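Local coordinates for conjugal transfer protein TRWB (Escherichia coli, PDB 1E9R), which couples the DNA-processing step of bacterial conjugation to transfer, probably as a hexameric, ATP-driven DNA motor related to ring helicases and F1-ATPase, at residues D82-V87 with R280-D286. Numbering follows the deposited sequence.
Sequences DRMVIV and RLWLFID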
# COMPACT_ATOMS: atom_id res chain seq x y z
N ASP B 82 36.13 -27.82 14.28
CA ASP B 82 34.81 -27.36 14.68
C ASP B 82 33.70 -28.28 14.18
O ASP B 82 33.83 -28.90 13.12
CB ASP B 82 34.57 -25.95 14.12
CG ASP B 82 35.38 -24.89 14.84
OD1 ASP B 82 36.56 -25.14 15.17
OD2 ASP B 82 34.84 -23.79 15.06
N ARG B 83 32.61 -28.37 14.94
CA ARG B 83 31.46 -29.18 14.51
C ARG B 83 30.55 -28.26 13.70
O ARG B 83 30.46 -27.06 13.98
CB ARG B 83 30.68 -29.72 15.71
CG ARG B 83 31.32 -30.87 16.45
CD ARG B 83 30.36 -31.45 17.48
NE ARG B 83 29.35 -32.32 16.89
CZ ARG B 83 28.24 -32.70 17.53
NH1 ARG B 83 28.01 -32.28 18.76
NH2 ARG B 83 27.37 -33.52 16.94
N MET B 84 29.86 -28.82 12.71
CA MET B 84 28.97 -28.01 11.89
C MET B 84 27.85 -28.79 11.20
O MET B 84 27.94 -29.99 10.97
CB MET B 84 29.79 -27.25 10.85
CG MET B 84 30.75 -28.12 10.08
SD MET B 84 32.12 -27.16 9.39
CE MET B 84 31.88 -27.45 7.74
N VAL B 85 26.77 -28.07 10.90
CA VAL B 85 25.62 -28.62 10.19
C VAL B 85 25.64 -27.86 8.87
O VAL B 85 25.76 -26.64 8.86
CB VAL B 85 24.29 -28.32 10.91
CG1 VAL B 85 23.14 -28.81 10.07
CG2 VAL B 85 24.28 -28.99 12.26
N ILE B 86 25.55 -28.59 7.76
CA ILE B 86 25.60 -27.95 6.45
C ILE B 86 24.40 -28.27 5.57
O ILE B 86 24.07 -29.45 5.34
CB ILE B 86 26.87 -28.39 5.69
CG1 ILE B 86 28.11 -28.06 6.53
CG2 ILE B 86 26.94 -27.70 4.34
CD1 ILE B 86 29.41 -28.61 5.94
N VAL B 87 23.72 -27.23 5.10
CA VAL B 87 22.59 -27.38 4.19
C VAL B 87 23.37 -27.52 2.89
O VAL B 87 23.84 -26.54 2.30
CB VAL B 87 21.69 -26.13 4.21
CG1 VAL B 87 20.59 -26.26 3.19
CG2 VAL B 87 21.10 -25.96 5.60
N ARG B 280 31.55 -25.03 19.95
CA ARG B 280 31.52 -24.24 18.72
C ARG B 280 30.77 -25.04 17.66
O ARG B 280 31.25 -26.10 17.21
CB ARG B 280 32.93 -23.95 18.20
CG ARG B 280 33.76 -22.98 19.01
CD ARG B 280 34.76 -22.30 18.09
NE ARG B 280 36.16 -22.71 18.25
CZ ARG B 280 36.60 -23.97 18.33
NH1 ARG B 280 35.76 -24.99 18.32
NH2 ARG B 280 37.89 -24.20 18.45
N LEU B 281 29.60 -24.55 17.25
CA LEU B 281 28.79 -25.23 16.25
C LEU B 281 28.40 -24.31 15.09
O LEU B 281 27.77 -23.27 15.29
CB LEU B 281 27.52 -25.79 16.90
CG LEU B 281 26.76 -26.97 16.26
CD1 LEU B 281 25.28 -26.65 16.23
CD2 LEU B 281 27.25 -27.26 14.85
N TRP B 282 28.77 -24.71 13.88
CA TRP B 282 28.45 -23.91 12.70
C TRP B 282 27.17 -24.39 12.01
O TRP B 282 26.83 -25.57 12.06
CB TRP B 282 29.59 -23.96 11.67
CG TRP B 282 30.86 -23.33 12.13
CD1 TRP B 282 31.79 -23.88 12.96
CD2 TRP B 282 31.33 -22.00 11.83
NE1 TRP B 282 32.81 -22.98 13.19
CE2 TRP B 282 32.54 -21.82 12.51
CE3 TRP B 282 30.82 -20.95 11.04
CZ2 TRP B 282 33.27 -20.63 12.44
CZ3 TRP B 282 31.55 -19.77 10.97
CH2 TRP B 282 32.76 -19.62 11.66
N LEU B 283 26.48 -23.44 11.39
CA LEU B 283 25.27 -23.74 10.64
C LEU B 283 25.46 -23.04 9.30
O LEU B 283 25.46 -21.81 9.23
CB LEU B 283 24.02 -23.17 11.33
CG LEU B 283 22.68 -23.86 11.06
CD1 LEU B 283 21.56 -22.83 11.17
CD2 LEU B 283 22.66 -24.53 9.69
N PHE B 284 25.66 -23.82 8.25
CA PHE B 284 25.85 -23.27 6.92
C PHE B 284 24.58 -23.41 6.11
O PHE B 284 24.12 -24.53 5.89
CB PHE B 284 26.99 -24.02 6.21
CG PHE B 284 28.35 -23.60 6.67
CD1 PHE B 284 28.89 -24.15 7.83
CD2 PHE B 284 29.07 -22.63 5.97
CE1 PHE B 284 30.14 -23.73 8.29
CE2 PHE B 284 30.32 -22.20 6.42
CZ PHE B 284 30.86 -22.75 7.58
N ILE B 285 24.03 -22.28 5.68
CA ILE B 285 22.81 -22.26 4.87
C ILE B 285 23.17 -21.72 3.49
O ILE B 285 23.43 -20.54 3.35
CB ILE B 285 21.74 -21.35 5.47
CG1 ILE B 285 21.45 -21.79 6.91
CG2 ILE B 285 20.49 -21.38 4.62
CD1 ILE B 285 20.44 -20.92 7.61
N ASP B 286 23.18 -22.59 2.49
CA ASP B 286 23.55 -22.18 1.12
C ASP B 286 22.77 -20.99 0.58
O ASP B 286 23.33 -20.09 -0.01
CB ASP B 286 23.39 -23.35 0.16
CG ASP B 286 21.95 -23.80 0.03
OD1 ASP B 286 21.30 -24.06 1.07
OD2 ASP B 286 21.48 -23.90 -1.12
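Met84 faces Trp282 and Phe284 across the strand pair, on one face of the sheet. Its CB packs on Trp282 CB at 3.4 Å. Its CG sits between the backbone N and the carbonyl carbon (chi1 50°), and the chain then runs out to Phe284, where SD approaches CE1 at 4.1 Å. The sulfur makes oblique Met-aromatic contacts with both rings, Phe284 and Trp282. Ile86 runs alongside Phe284, with CG2 against CB. Helix 66-79 packs on this face, with Ala74 and Leu78 on Met84 and Leu73 and Ala74 on Phe284. On the other face, Val85 meets Leu281 and Leu283 through their CD2 methyls. Strands 83-87 and 281-285 are parallel neighbours in the central sheet of the P-loop NTPase fold. Trp282 N, Val85 N, Phe284 N and Val87 N bond in turn to Arg83 O, Trp282 O, Val85 O and Phe284 O. At the N-terminal end, Trp282 NE1 donates to Asp82 OD2 at 2.9 Å. The bond is nearly straight (165°) and lies in the indole plane, but meets the carboxylate on its anti side, tilted 26° out of plane. Asp82 OD2 also pairs with Arg80. Asp82 OD1 lies over one face of the Arg280 guanidinium, 3.3 Å from NH1, so this salt bridge is electrostatic and not a hydrogen bond.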